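Local coordinates for mandelate racemase/muconate lactonizing enzyme family protein (Roseovarius sp. TM1035, PDB 3T9P) that probably catalyses an isomerase-type reaction that begins by drawing a proton from beside a substrate carboxylate, as enolase-superfamily relatives do, on a substrate not yet identified, at residues C32-G37 and N57-C62; W50-T55 and D280-G285; A26-F31 and T63-Q68; D77-A82 and D113-L118; E152-L157 and F334-P339. All coordinates share one frame; numbering follows the deposited sequence.

Interaction 1 of 5, residues C32-G37 and N57-C62; sequences CNEFVG and NADITC
The methyl group of Ala58 sits in the bend of the loop 32-37, with CB 3.3 Å from Val36 N and 3.5 Å from Asn33 O. This loop joins the first two strands of the antiparallel sheet in the N-terminal capping domain of the mandelate racemase/muconate lactonizing enzyme fold, and Ala58 opens the helix that follows the third strand. One backbone bond ties the two: Ala58 N gives its proton to Glu34 O at 2.9 Å, approaching from well above the carbonyl plane, which ties the first residue of the helix to the loop. One helical turn on, Cys62 packs against Cys32 without a disulfide, Cys32 CB lying 3.8 Å from Cys62 SG. Cys62 SG is set beside its own backbone N (chi1 -75°), which carries it across to the end of strand 25-32.

At the outer rim Glu34 and Asp59 run side by side in the same direction. Glu34 CG comes within 3.6 Å of Asp59 OD1, and the planes of the two carboxylates lie only 25° from parallel. Such a pair of like charges would be costly alone, but Arg67 of the second subunit makes a salt bridge to Asp59 OD2 and a weak, long ion pair with Glu34, which probably eases it. This rim therefore takes part in the dimer interface.

Behind the contact, Asn33 fixes the loop's shape through an Asx turn. Its OD1 is gripped from opposite faces of the amide plane, by Phe35 N at 2.8 Å and by Val36 N at 2.9 Å.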
# COMPACT_ATOMS: atom_id res chain seq x y z
N CYS A 32 9.38 13.04 15.82
CA CYS A 32 9.89 12.87 14.47
C CYS A 32 10.62 14.04 13.84
O CYS A 32 10.54 15.12 14.29
CB CYS A 32 8.74 12.47 13.56
SG CYS A 32 7.33 13.61 13.58
N ASN A 33 11.34 13.71 12.80
CA ASN A 33 11.84 14.56 11.76
C ASN A 33 11.46 13.87 10.45
O ASN A 33 10.76 12.91 10.48
CB ASN A 33 13.28 14.98 11.86
CG ASN A 33 14.28 13.85 11.70
OD1 ASN A 33 14.04 12.84 11.10
ND2 ASN A 33 15.43 14.07 12.25
N GLU A 34 11.85 14.41 9.32
CA GLU A 34 11.59 13.80 8.04
C GLU A 34 12.13 12.37 7.90
O GLU A 34 11.59 11.62 7.18
CB GLU A 34 12.16 14.63 6.90
CG GLU A 34 11.14 15.01 5.90
CD GLU A 34 11.53 16.18 4.91
OE1 GLU A 34 11.86 15.91 3.77
OE2 GLU A 34 11.47 17.36 5.28
N PHE A 35 13.22 12.07 8.57
CA PHE A 35 13.89 10.81 8.46
C PHE A 35 13.45 9.74 9.44
O PHE A 35 13.46 8.60 9.07
CB PHE A 35 15.40 10.97 8.47
CG PHE A 35 15.90 11.69 7.31
CD1 PHE A 35 15.98 11.09 6.11
CD2 PHE A 35 16.18 13.02 7.39
CE1 PHE A 35 16.41 11.79 5.03
CE2 PHE A 35 16.60 13.71 6.31
CZ PHE A 35 16.70 13.11 5.16
N VAL A 36 13.10 10.10 10.66
CA VAL A 36 12.94 9.02 11.69
C VAL A 36 11.89 9.45 12.62
O VAL A 36 11.80 10.67 12.83
CB VAL A 36 14.25 8.76 12.53
CG1 VAL A 36 14.00 7.48 13.39
CG2 VAL A 36 15.37 8.46 11.68
N GLY A 37 11.10 8.52 13.21
CA GLY A 37 10.00 8.91 14.13
C GLY A 37 10.09 7.85 15.22
O GLY A 37 9.90 6.65 14.91
N ASN A 57 10.38 9.71 5.18
CA ASN A 57 9.11 10.39 5.16
C ASN A 57 8.39 10.12 6.50
O ASN A 57 7.21 9.99 6.57
CB ASN A 57 8.28 9.99 3.94
CG ASN A 57 8.81 10.60 2.64
OD1 ASN A 57 8.83 9.94 1.65
ND2 ASN A 57 9.21 11.82 2.68
N ALA A 58 9.18 10.06 7.56
CA ALA A 58 8.75 9.70 8.89
C ALA A 58 7.69 10.67 9.42
O ALA A 58 6.84 10.28 10.12
CB ALA A 58 9.96 9.52 9.89
N ASP A 59 7.80 11.92 9.04
CA ASP A 59 6.85 12.95 9.40
C ASP A 59 5.45 12.62 8.84
O ASP A 59 4.52 12.68 9.55
CB ASP A 59 7.31 14.34 8.97
CG ASP A 59 7.50 14.50 7.50
OD1 ASP A 59 7.96 13.62 6.86
OD2 ASP A 59 7.21 15.54 6.99
N ILE A 60 5.38 12.22 7.59
CA ILE A 60 4.04 11.84 7.04
C ILE A 60 3.57 10.60 7.80
O ILE A 60 2.38 10.49 8.21
CB ILE A 60 4.17 11.60 5.53
CG1 ILE A 60 4.62 12.92 4.83
CG2 ILE A 60 2.75 11.05 4.96
CD1 ILE A 60 4.91 12.67 3.24
N THR A 61 4.47 9.65 7.96
CA THR A 61 4.09 8.45 8.64
C THR A 61 3.55 8.73 10.07
O THR A 61 2.62 8.06 10.56
CB THR A 61 5.34 7.54 8.72
OG1 THR A 61 5.74 7.18 7.39
CG2 THR A 61 4.98 6.23 9.49
N CYS A 62 4.12 9.73 10.77
CA CYS A 62 3.64 10.03 12.18
C CYS A 62 2.28 10.75 12.16
O CYS A 62 1.44 10.49 13.00
CB CYS A 62 4.72 10.83 13.01
SG CYS A 62 6.14 9.73 13.56

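Interaction 2 of 5, residues W50-T55 and D280-G285; sequences WGQVST and DVMYMG. With FMT (formic acid), chain E.
Met282 reaches from its short helix to the chain around Ser54, and each carbon along it has a partner. CB rests 3.6 Å from Ser54 CA. CG stays beside the Met282 backbone N (chi1 -82°) and also faces Ser54 CA. A sharp bend at the next torsion (chi2 25°) then swings the thioether toward Gln52, until CE stops 3.7 Å from Gln52 O and near the Gln52 amide, whose side chain it crosses at about a right angle. That amide is well held: NE2 donates to Val53 O at 3.2 Å almost in its own plane, while OE1 is hydrogen-bonded to Leu313 N.

Beside the methionine, Ser54 OG approaches the Tyr283 ring obliquely, 3.2 Å from Tyr283 CE1. Two waters complete the join. The first bridges Ser54 OG and Asp280 OD1; the second links Thr55 OG1 with Tyr283 OH. Tyr283 OH also donates to O2 of a bound formic acid (FMT O2) at 2.6 Å, and Lys94 of the second subunit is hydrogen-bonded to the same molecule, probably a crystallisation additive.

Asp280 caps its helix through OD1, which accepts from Tyr283 N at 2.9 Å, while its OD2 is hydrogen-bonded to His307 ND1. A capping-domain chain laid over a barrel segment whose Asp280 pairs with His307 is consistent with the active-site region of the mandelate racemase branch of the enolase superfamily.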
# COMPACT_ATOMS: atom_id res chain seq x y z
N TRP A 50 9.56 2.22 24.13
CA TRP A 50 9.96 2.98 22.97
C TRP A 50 10.08 2.10 21.75
O TRP A 50 10.72 1.04 21.81
CB TRP A 50 11.37 3.58 23.19
CG TRP A 50 11.34 4.77 24.13
CD1 TRP A 50 11.63 4.80 25.53
CD2 TRP A 50 11.07 6.12 23.75
NE1 TRP A 50 11.53 6.10 25.98
CE2 TRP A 50 11.18 6.92 24.91
CE3 TRP A 50 10.74 6.74 22.51
CZ2 TRP A 50 11.00 8.31 24.86
CZ3 TRP A 50 10.56 8.10 22.49
CH2 TRP A 50 10.67 8.87 23.65
N GLY A 51 9.48 2.58 20.64
CA GLY A 51 9.65 1.91 19.33
C GLY A 51 9.86 2.96 18.30
O GLY A 51 10.30 4.05 18.61
N GLN A 52 9.71 2.60 17.05
CA GLN A 52 10.01 3.46 15.93
C GLN A 52 9.18 3.07 14.70
O GLN A 52 8.99 1.91 14.45
CB GLN A 52 11.53 3.37 15.60
CG GLN A 52 12.07 4.32 14.57
CD GLN A 52 13.40 3.87 13.96
OE1 GLN A 52 14.42 3.96 14.55
NE2 GLN A 52 13.34 3.43 12.76
N VAL A 53 8.71 4.07 14.01
CA VAL A 53 8.06 3.93 12.72
C VAL A 53 9.18 3.69 11.68
O VAL A 53 10.31 3.87 11.98
CB VAL A 53 7.12 5.10 12.33
CG1 VAL A 53 6.07 5.40 13.43
CG2 VAL A 53 7.88 6.29 11.96
N SER A 54 8.82 3.25 10.50
CA SER A 54 9.78 3.07 9.45
C SER A 54 10.50 4.40 9.18
O SER A 54 9.95 5.44 9.28
CB SER A 54 9.11 2.63 8.16
OG SER A 54 10.03 2.47 7.15
N THR A 55 11.77 4.31 8.87
CA THR A 55 12.49 5.48 8.42
C THR A 55 11.96 5.94 7.03
O THR A 55 11.30 5.21 6.34
CB THR A 55 13.99 5.22 8.31
OG1 THR A 55 14.22 4.01 7.59
CG2 THR A 55 14.65 5.16 9.67
N ASP A 280 11.33 -6.64 5.74
CA ASP A 280 11.95 -5.59 6.51
C ASP A 280 11.01 -5.33 7.64
O ASP A 280 9.84 -5.03 7.41
CB ASP A 280 12.09 -4.31 5.60
CG ASP A 280 12.65 -3.07 6.37
OD1 ASP A 280 11.95 -2.52 7.22
OD2 ASP A 280 13.81 -2.69 6.09
N VAL A 281 11.51 -5.40 8.88
CA VAL A 281 10.61 -5.32 10.07
C VAL A 281 9.70 -4.04 9.99
O VAL A 281 8.46 -4.03 10.31
CB VAL A 281 11.47 -5.41 11.38
CG1 VAL A 281 10.58 -5.06 12.65
CG2 VAL A 281 11.99 -6.75 11.51
N MET A 282 10.33 -2.94 9.64
CA MET A 282 9.67 -1.60 9.73
C MET A 282 8.73 -1.43 8.53
O MET A 282 7.70 -0.85 8.70
CB MET A 282 10.71 -0.43 9.65
CG MET A 282 11.39 -0.11 10.92
SD MET A 282 11.58 -1.36 12.26
CE MET A 282 11.88 -0.25 13.67
N TYR A 283 9.07 -1.92 7.31
CA TYR A 283 8.09 -1.81 6.22
C TYR A 283 6.93 -2.79 6.39
O TYR A 283 5.85 -2.65 5.76
CB TYR A 283 8.77 -2.11 4.85
CG TYR A 283 9.83 -1.16 4.45
CD1 TYR A 283 9.73 0.20 4.74
CD2 TYR A 283 10.93 -1.60 3.67
CE1 TYR A 283 10.74 1.14 4.31
CE2 TYR A 283 11.90 -0.72 3.20
CZ TYR A 283 11.79 0.65 3.54
OH TYR A 283 12.74 1.50 3.09
N MET A 284 7.18 -3.85 7.13
CA MET A 284 6.15 -4.93 7.30
C MET A 284 5.03 -4.52 8.29
O MET A 284 3.93 -5.11 8.29
CB MET A 284 6.82 -6.12 8.02
CG MET A 284 7.37 -7.14 7.01
SD MET A 284 6.19 -7.71 5.75
CE MET A 284 4.83 -8.26 6.73
N GLY A 285 5.32 -3.57 9.19
CA GLY A 285 4.33 -3.30 10.25
C GLY A 285 4.73 -3.83 11.61
O GLY A 285 3.90 -3.85 12.52
C FMT E . 15.98 1.12 2.42
O1 FMT E . 16.57 1.97 1.66
O2 FMT E . 14.96 0.49 2.10
O HOH W 1 12.40 0.27 7.04
O HOH W 2 14.33 1.76 5.86

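Interaction 3 of 5, residues A26-F31 and T63-Q68; sequences ARLETF and TIFHRQ. With SO4 (sulfate ion), chain D.
Thr30 lays its methyl over one face of the Phe65 ring, a CH-pi contact with CG2 4.1 Å from the centroid and 27° off the normal. The two residues join the first strand of the N-terminal capping domain to helix 58-73, which covers one side of its antiparallel sheet. Strand and helix run nearly antiparallel, their local axes 9.5 Å apart at closest approach.

The same threonine works on two fronts. With chi1 at 61°, OG1 stands between the backbone N and the carbonyl carbon, leaving the methyl to the phenylalanine while the hydroxyl meets His66. Thr30 OG1 and His66 NE2 share a hydrogen bond of 2.7 Å, lying near the plane of the imidazole. Leu28 O also lies in the plane of that ring, 3.6 Å from His66 CE1. On the far side of the imidazole ND1 is hydrogen-bonded to Ser386 OG, so both nitrogens have partners and the ring's rotation is fixed. Phe65 CD2 further covers one face of the imidazole, over its centre.

Leu28 finishes the apolar layer from the side: its CB meets the edge of the phenyl ring at 3.9 Å from Phe65 CE2. The adjacent Arg67 extends away from the strand and holds a sulfate, probably from the crystallisation liquor, which Gln384 NE2 also binds; the sulfate O2 accepts from Arg67 NH2 at 2.7 Å.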
# COMPACT_ATOMS: atom_id res chain seq x y z
N ALA A 26 -2.66 3.54 27.36
CA ALA A 26 -3.15 4.86 27.74
C ALA A 26 -2.74 6.04 26.88
O ALA A 26 -3.48 6.94 26.72
CB ALA A 26 -2.83 5.14 29.18
N ARG A 27 -1.59 6.02 26.31
CA ARG A 27 -0.95 7.14 25.67
C ARG A 27 0.04 6.68 24.59
O ARG A 27 0.70 5.67 24.74
CB ARG A 27 -0.23 8.01 26.70
CG ARG A 27 0.43 9.25 26.11
CD ARG A 27 0.94 10.23 27.15
NE ARG A 27 -0.16 10.84 27.90
CZ ARG A 27 -0.44 10.55 29.17
NH1 ARG A 27 0.29 9.66 29.82
NH2 ARG A 27 -1.45 11.15 29.78
N LEU A 28 0.05 7.36 23.51
CA LEU A 28 0.97 7.11 22.42
C LEU A 28 1.53 8.44 21.95
O LEU A 28 0.79 9.27 21.57
CB LEU A 28 0.33 6.34 21.27
CG LEU A 28 0.02 4.85 21.51
CD1 LEU A 28 -0.95 4.29 20.60
CD2 LEU A 28 1.21 3.94 21.59
N GLU A 29 2.84 8.56 21.99
CA GLU A 29 3.56 9.73 21.62
C GLU A 29 4.57 9.47 20.49
O GLU A 29 5.22 8.49 20.50
CB GLU A 29 4.32 10.28 22.82
CG GLU A 29 3.54 10.67 23.97
CD GLU A 29 4.38 10.76 25.23
OE1 GLU A 29 4.71 9.72 25.76
OE2 GLU A 29 4.66 11.85 25.63
N THR A 30 4.67 10.39 19.56
CA THR A 30 5.65 10.36 18.50
C THR A 30 6.58 11.59 18.51
O THR A 30 6.18 12.68 18.80
CB THR A 30 4.98 10.26 17.10
OG1 THR A 30 4.15 11.39 16.87
CG2 THR A 30 4.20 8.91 16.94
N PHE A 31 7.83 11.36 18.21
CA PHE A 31 8.83 12.37 18.09
C PHE A 31 9.49 12.11 16.74
O PHE A 31 10.11 11.11 16.57
CB PHE A 31 9.90 12.24 19.20
CG PHE A 31 9.37 12.26 20.62
CD1 PHE A 31 8.73 11.21 21.16
CD2 PHE A 31 9.62 13.31 21.43
CE1 PHE A 31 8.31 11.24 22.45
CE2 PHE A 31 9.18 13.32 22.69
CZ PHE A 31 8.51 12.29 23.19
N THR A 63 2.01 11.53 11.14
CA THR A 63 0.70 12.09 10.97
C THR A 63 -0.33 10.95 10.79
O THR A 63 -1.36 10.94 11.38
CB THR A 63 0.65 12.98 9.74
OG1 THR A 63 1.52 14.09 9.90
CG2 THR A 63 -0.77 13.43 9.46
N ILE A 64 0.05 9.98 9.98
CA ILE A 64 -0.74 8.79 9.75
C ILE A 64 -0.92 7.96 11.03
O ILE A 64 -1.97 7.45 11.27
CB ILE A 64 -0.16 7.94 8.62
CG1 ILE A 64 -0.27 8.66 7.30
CG2 ILE A 64 -0.80 6.56 8.60
CD1 ILE A 64 0.35 8.04 6.17
N PHE A 65 0.12 7.87 11.83
CA PHE A 65 0.08 7.09 13.05
C PHE A 65 -1.01 7.66 13.93
O PHE A 65 -1.84 6.96 14.42
CB PHE A 65 1.42 7.21 13.79
CG PHE A 65 1.47 6.52 15.10
CD1 PHE A 65 1.95 5.25 15.19
CD2 PHE A 65 1.05 7.14 16.26
CE1 PHE A 65 1.99 4.61 16.38
CE2 PHE A 65 1.11 6.50 17.48
CZ PHE A 65 1.57 5.26 17.54
N HIS A 66 -1.01 8.96 14.06
CA HIS A 66 -2.02 9.57 14.97
C HIS A 66 -3.40 9.56 14.31
O HIS A 66 -4.41 9.47 15.00
CB HIS A 66 -1.67 10.97 15.42
CG HIS A 66 -0.48 10.98 16.35
ND1 HIS A 66 -0.57 10.56 17.65
CD2 HIS A 66 0.83 11.20 16.12
CE1 HIS A 66 0.63 10.60 18.22
NE2 HIS A 66 1.50 11.02 17.32
N ARG A 67 -3.48 9.67 13.01
CA ARG A 67 -4.78 9.58 12.32
C ARG A 67 -5.45 8.19 12.31
O ARG A 67 -6.60 8.06 12.50
CB ARG A 67 -4.63 10.13 10.90
CG ARG A 67 -5.90 10.40 10.13
CD ARG A 67 -6.55 11.76 10.34
NE ARG A 67 -5.69 12.90 10.21
CZ ARG A 67 -5.59 13.68 9.15
NH1 ARG A 67 -6.30 13.46 8.06
NH2 ARG A 67 -4.75 14.68 9.18
N GLN A 68 -4.64 7.19 12.03
CA GLN A 68 -5.07 5.87 11.70
C GLN A 68 -4.61 4.65 12.53
O GLN A 68 -5.19 3.61 12.40
CB GLN A 68 -4.88 5.62 10.20
CG GLN A 68 -5.57 6.60 9.30
CD GLN A 68 -5.21 6.46 7.85
OE1 GLN A 68 -5.88 5.78 7.11
NE2 GLN A 68 -4.18 7.09 7.45
S SO4 D . -2.61 16.24 12.23
O1 SO4 D . -3.26 16.97 13.34
O2 SO4 D . -3.74 15.77 11.42
O3 SO4 D . -1.71 17.14 11.49
O4 SO4 D . -1.82 15.05 12.67

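Interaction 4 of 5, residues D77-A82 and D113-L118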
# COMPACT_ATOMS: atom_id res chain seq x y z
N ASP A 77 -5.59 -3.98 24.95
CA ASP A 77 -4.65 -4.81 25.75
C ASP A 77 -3.20 -4.53 25.33
O ASP A 77 -2.80 -4.86 24.17
CB ASP A 77 -5.05 -6.30 25.53
CG ASP A 77 -4.25 -7.28 26.37
OD1 ASP A 77 -3.21 -6.93 27.02
OD2 ASP A 77 -4.69 -8.46 26.35
N ALA A 78 -2.42 -3.95 26.27
CA ALA A 78 -0.99 -3.63 26.02
C ALA A 78 -0.09 -4.83 25.98
O ALA A 78 1.03 -4.71 25.42
CB ALA A 78 -0.43 -2.51 26.93
N LEU A 79 -0.60 -6.01 26.43
CA LEU A 79 0.28 -7.18 26.54
C LEU A 79 -0.03 -8.31 25.57
O LEU A 79 0.68 -9.33 25.54
CB LEU A 79 0.23 -7.74 28.01
CG LEU A 79 0.75 -6.73 29.08
CD1 LEU A 79 0.52 -7.43 30.43
CD2 LEU A 79 2.21 -6.44 28.83
N ASP A 80 -1.11 -8.19 24.83
CA ASP A 80 -1.47 -9.29 23.94
C ASP A 80 -2.14 -8.56 22.81
O ASP A 80 -3.33 -8.16 22.90
CB ASP A 80 -2.42 -10.27 24.60
CG ASP A 80 -2.80 -11.43 23.63
OD1 ASP A 80 -2.10 -11.63 22.65
OD2 ASP A 80 -3.83 -12.08 23.80
N PHE A 81 -1.33 -8.20 21.80
CA PHE A 81 -1.84 -7.16 20.83
C PHE A 81 -1.83 -7.63 19.37
O PHE A 81 -2.10 -6.84 18.46
CB PHE A 81 -1.02 -5.86 21.03
CG PHE A 81 0.45 -5.98 20.68
CD1 PHE A 81 0.89 -5.72 19.34
CD2 PHE A 81 1.43 -6.31 21.66
CE1 PHE A 81 2.20 -5.79 19.01
CE2 PHE A 81 2.79 -6.35 21.34
CZ PHE A 81 3.20 -6.10 19.99
N ALA A 82 -1.43 -8.88 19.12
CA ALA A 82 -1.44 -9.33 17.70
C ALA A 82 -2.85 -9.12 17.03
O ALA A 82 -2.98 -8.57 15.90
CB ALA A 82 -0.93 -10.77 17.57
N ASP A 113 9.01 -3.42 23.44
CA ASP A 113 10.01 -2.82 24.35
C ASP A 113 9.35 -2.63 25.73
O ASP A 113 9.97 -2.90 26.74
CB ASP A 113 10.44 -1.43 23.83
CG ASP A 113 11.67 -0.83 24.66
OD1 ASP A 113 12.73 -1.54 24.74
OD2 ASP A 113 11.50 0.34 25.22
N MET A 114 8.12 -2.20 25.74
CA MET A 114 7.34 -2.05 26.97
C MET A 114 7.27 -3.36 27.74
O MET A 114 7.64 -3.40 28.94
CB MET A 114 5.93 -1.43 26.69
CG MET A 114 5.10 -1.08 28.01
SD MET A 114 4.38 -2.60 28.74
CE MET A 114 3.19 -3.03 27.44
N ARG A 115 6.81 -4.43 27.08
CA ARG A 115 6.70 -5.75 27.72
C ARG A 115 8.07 -6.28 28.14
O ARG A 115 8.21 -6.80 29.21
CB ARG A 115 6.03 -6.75 26.77
CG ARG A 115 5.81 -8.11 27.39
CD ARG A 115 4.98 -8.96 26.47
NE ARG A 115 5.06 -10.31 26.99
CZ ARG A 115 4.77 -11.40 26.30
NH1 ARG A 115 4.42 -11.32 25.01
NH2 ARG A 115 4.91 -12.58 26.88
N GLY A 116 9.09 -6.04 27.35
CA GLY A 116 10.46 -6.44 27.69
C GLY A 116 10.97 -5.79 28.99
O GLY A 116 11.47 -6.52 29.89
N LYS A 117 10.79 -4.47 29.12
CA LYS A 117 11.13 -3.73 30.38
C LYS A 117 10.29 -4.13 31.56
O LYS A 117 10.77 -4.20 32.68
CB LYS A 117 11.01 -2.24 30.10
CG LYS A 117 12.26 -1.81 29.23
CD LYS A 117 11.96 -0.41 28.56
CE LYS A 117 13.21 0.11 27.89
NZ LYS A 117 13.00 1.32 27.11
N LEU A 118 9.00 -4.38 31.36
CA LEU A 118 8.16 -4.87 32.47
C LEU A 118 8.61 -6.27 32.98
O LEU A 118 8.62 -6.52 34.20
CB LEU A 118 6.70 -4.88 31.98
CG LEU A 118 5.54 -5.33 32.89
CD1 LEU A 118 5.32 -4.25 33.99
CD2 LEU A 118 4.25 -5.46 32.05
O HOH W 3 3.46 -8.60 23.56
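The guanidinium of Arg115 meets the backbone of Leu79 through a water at its edge: water 3 lies in the guanidinium plane, accepting from Arg115 NH1 at 3.2 Å, and gives a weak bond to Leu79 O. That carbonyl itself stands oblique to the flat group. Elsewhere on the guanidinium, NE is engaged in a salt bridge with Glu119. The Phe81 ring makes edge-to-face pairs with Trp112 and His288.

The direct packing is aliphatic. Leu79 CD2 drops between three helix side chains, 3.8 Å from Met114 CE, 3.9 Å from Leu118 CD2 and a little farther from Arg115 CG. Met114 meets it crosswise. Its chain folds at both chi2 (-77°) and chi3 (-67°), which tucks the methyl toward the loop, where CE lies 3.4 Å from Ala78 O and 3.7 Å from Ala78 CB. Asp77 shapes this turn: its OD1 accepts from Leu79 N at 2.8 Å, an Asx turn.

Segments 77-82 and 113-118 are therefore held together mainly by methyl groups, with a single weak water bridge at the rim; the fit probably depends more on shape than on charge.

Interaction 5 of 5, residues E152-L157 and F334-P339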
# COMPACT_ATOMS: atom_id res chain seq x y z
N GLU A 152 38.30 -1.12 -1.74
CA GLU A 152 39.16 -0.64 -0.71
C GLU A 152 38.45 -0.47 0.61
O GLU A 152 38.97 -0.87 1.62
CB GLU A 152 39.92 0.64 -1.07
CG GLU A 152 41.15 0.88 -0.15
CD GLU A 152 41.92 -0.45 0.30
OE1 GLU A 152 42.52 -1.15 -0.54
OE2 GLU A 152 41.92 -0.77 1.52
N ARG A 153 37.25 0.09 0.60
CA ARG A 153 36.64 0.26 1.91
C ARG A 153 36.26 -1.12 2.46
O ARG A 153 36.31 -1.30 3.66
CB ARG A 153 35.50 1.28 1.91
CG ARG A 153 34.23 0.89 1.21
CD ARG A 153 33.15 1.94 1.53
NE ARG A 153 31.92 1.65 0.77
CZ ARG A 153 30.76 2.26 0.96
NH1 ARG A 153 30.62 3.17 1.93
NH2 ARG A 153 29.70 1.94 0.18
N PHE A 154 35.86 -2.05 1.60
CA PHE A 154 35.49 -3.41 2.02
C PHE A 154 36.72 -4.12 2.63
O PHE A 154 36.62 -4.78 3.70
CB PHE A 154 34.96 -4.19 0.85
CG PHE A 154 33.47 -4.01 0.58
CD1 PHE A 154 32.67 -3.15 1.37
CD2 PHE A 154 32.86 -4.75 -0.42
CE1 PHE A 154 31.30 -3.06 1.13
CE2 PHE A 154 31.45 -4.60 -0.72
CZ PHE A 154 30.68 -3.77 0.05
N CYS A 155 37.89 -3.99 1.97
CA CYS A 155 39.12 -4.58 2.53
C CYS A 155 39.42 -4.17 3.95
O CYS A 155 39.76 -5.03 4.77
CB CYS A 155 40.33 -4.37 1.58
SG CYS A 155 40.18 -5.49 0.22
N ARG A 156 39.27 -2.87 4.22
CA ARG A 156 39.50 -2.26 5.52
C ARG A 156 38.47 -2.83 6.55
O ARG A 156 38.86 -3.16 7.68
CB ARG A 156 39.41 -0.72 5.46
CG ARG A 156 40.65 -0.04 4.79
CD ARG A 156 40.44 1.48 4.38
NE ARG A 156 39.88 2.35 5.45
CZ ARG A 156 38.72 3.03 5.40
NH1 ARG A 156 37.91 2.99 4.33
NH2 ARG A 156 38.36 3.78 6.47
N LEU A 157 37.20 -2.96 6.14
CA LEU A 157 36.18 -3.46 7.07
C LEU A 157 36.46 -4.93 7.37
O LEU A 157 36.28 -5.35 8.51
CB LEU A 157 34.79 -3.40 6.39
CG LEU A 157 34.24 -1.98 6.41
CD1 LEU A 157 33.20 -1.72 5.23
CD2 LEU A 157 33.68 -1.74 7.87
N PHE A 334 24.06 -5.37 7.67
CA PHE A 334 24.61 -4.25 8.50
C PHE A 334 25.10 -3.09 7.61
O PHE A 334 26.11 -3.22 6.93
CB PHE A 334 25.69 -4.78 9.44
CG PHE A 334 26.11 -3.79 10.50
CD1 PHE A 334 25.41 -3.71 11.69
CD2 PHE A 334 27.18 -2.93 10.30
CE1 PHE A 334 25.77 -2.74 12.69
CE2 PHE A 334 27.52 -1.95 11.25
CZ PHE A 334 26.84 -1.86 12.47
N SER A 335 24.39 -1.95 7.59
CA SER A 335 24.77 -0.90 6.69
C SER A 335 26.16 -0.35 7.16
O SER A 335 26.37 -0.05 8.33
CB SER A 335 23.72 0.22 6.78
OG SER A 335 24.28 1.37 6.15
N ILE A 336 27.12 -0.32 6.27
CA ILE A 336 28.45 0.20 6.63
C ILE A 336 28.62 1.69 6.21
O ILE A 336 29.71 2.24 6.31
CB ILE A 336 29.64 -0.73 6.10
CG1 ILE A 336 29.42 -1.26 4.66
CG2 ILE A 336 29.70 -2.03 6.96
CD1 ILE A 336 29.79 -0.09 3.57
N GLU A 337 27.56 2.32 5.73
CA GLU A 337 27.67 3.69 5.18
C GLU A 337 27.92 4.59 6.37
O GLU A 337 27.32 4.42 7.44
CB GLU A 337 26.38 4.10 4.50
CG GLU A 337 26.01 3.24 3.24
CD GLU A 337 27.08 3.26 2.20
OE1 GLU A 337 28.02 4.13 2.31
OE2 GLU A 337 27.05 2.43 1.24
N GLY A 338 28.79 5.56 6.20
CA GLY A 338 29.04 6.46 7.34
C GLY A 338 28.10 7.67 7.46
O GLY A 338 27.11 7.84 6.71
N PRO A 339 28.44 8.54 8.41
CA PRO A 339 27.72 9.75 8.73
C PRO A 339 27.58 10.70 7.51
O PRO A 339 26.64 11.46 7.40
CB PRO A 339 28.56 10.33 9.91
CG PRO A 339 30.01 9.70 9.71
CD PRO A 339 29.61 8.31 9.31
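Arg153 grips Glu337 end-on with two nitrogens, one to each carboxylate oxygen. Its CG stands between the backbone N and the carbonyl carbon (chi1 71°), and from there the chain runs extended to reach Glu337. The straighter bond runs from Arg153 NH1 to Glu337 OE1, 2.8 Å at 169°, and lies in the guanidinium plane. Its companion, Arg153 NH2 to Glu337 OE2 at 2.9 Å, is more bent. The two flat groups are not coplanar but turned 48° apart, so OE1 is met from above the carboxylate plane. Each partner is held a second time: Arg153 NE by Glu150, and Glu337 OE2 by the backbone N of Met141.

Ile336 packs against the salt bridge. Its CD1 presses on one guanidinium face, over the centre and 3.6 Å from Arg153 CZ, and also touches the Phe154 ring edge at 4.1 Å from CE1. Further along the helix, Leu157 CD1 lies 3.8 Å from Ile336 CB.

Helix 147-161 follows barrel strand 132-139, with which strand 332-335 pairs in parallel, so the contact joins the helix to the loop that leaves the strand neighbouring its own. The Ile336 methyl over the guanidinium face would partly shield the ion pair from water and probably strengthens it, while the second partners fix both charged ends.

Interactions 1, 2 and 3 form one connected region: Gly37 O reaches Val53 N between interactions 1 and 2, Cys62 SG packs on Thr30 CB between interactions 1 and 3, and the rings of Trp50 and Phe31 meet between 2 and 3. Helix 58-73 serves both 1 and 3, and its outer side faces the second subunit. Interactions 2 and 3 are buried, interaction 2 relying on waters and methyl contacts, interaction 3 on an imidazole bond and a phenyl face; 1, 4 and 5 are partly buried. Interaction 4 joins interaction 2 through a probable hydrogen bond from Trp50 N to Asp113 OD2. Interaction 5 stands apart on the barrel, its segments alone joined by a direct salt bridge.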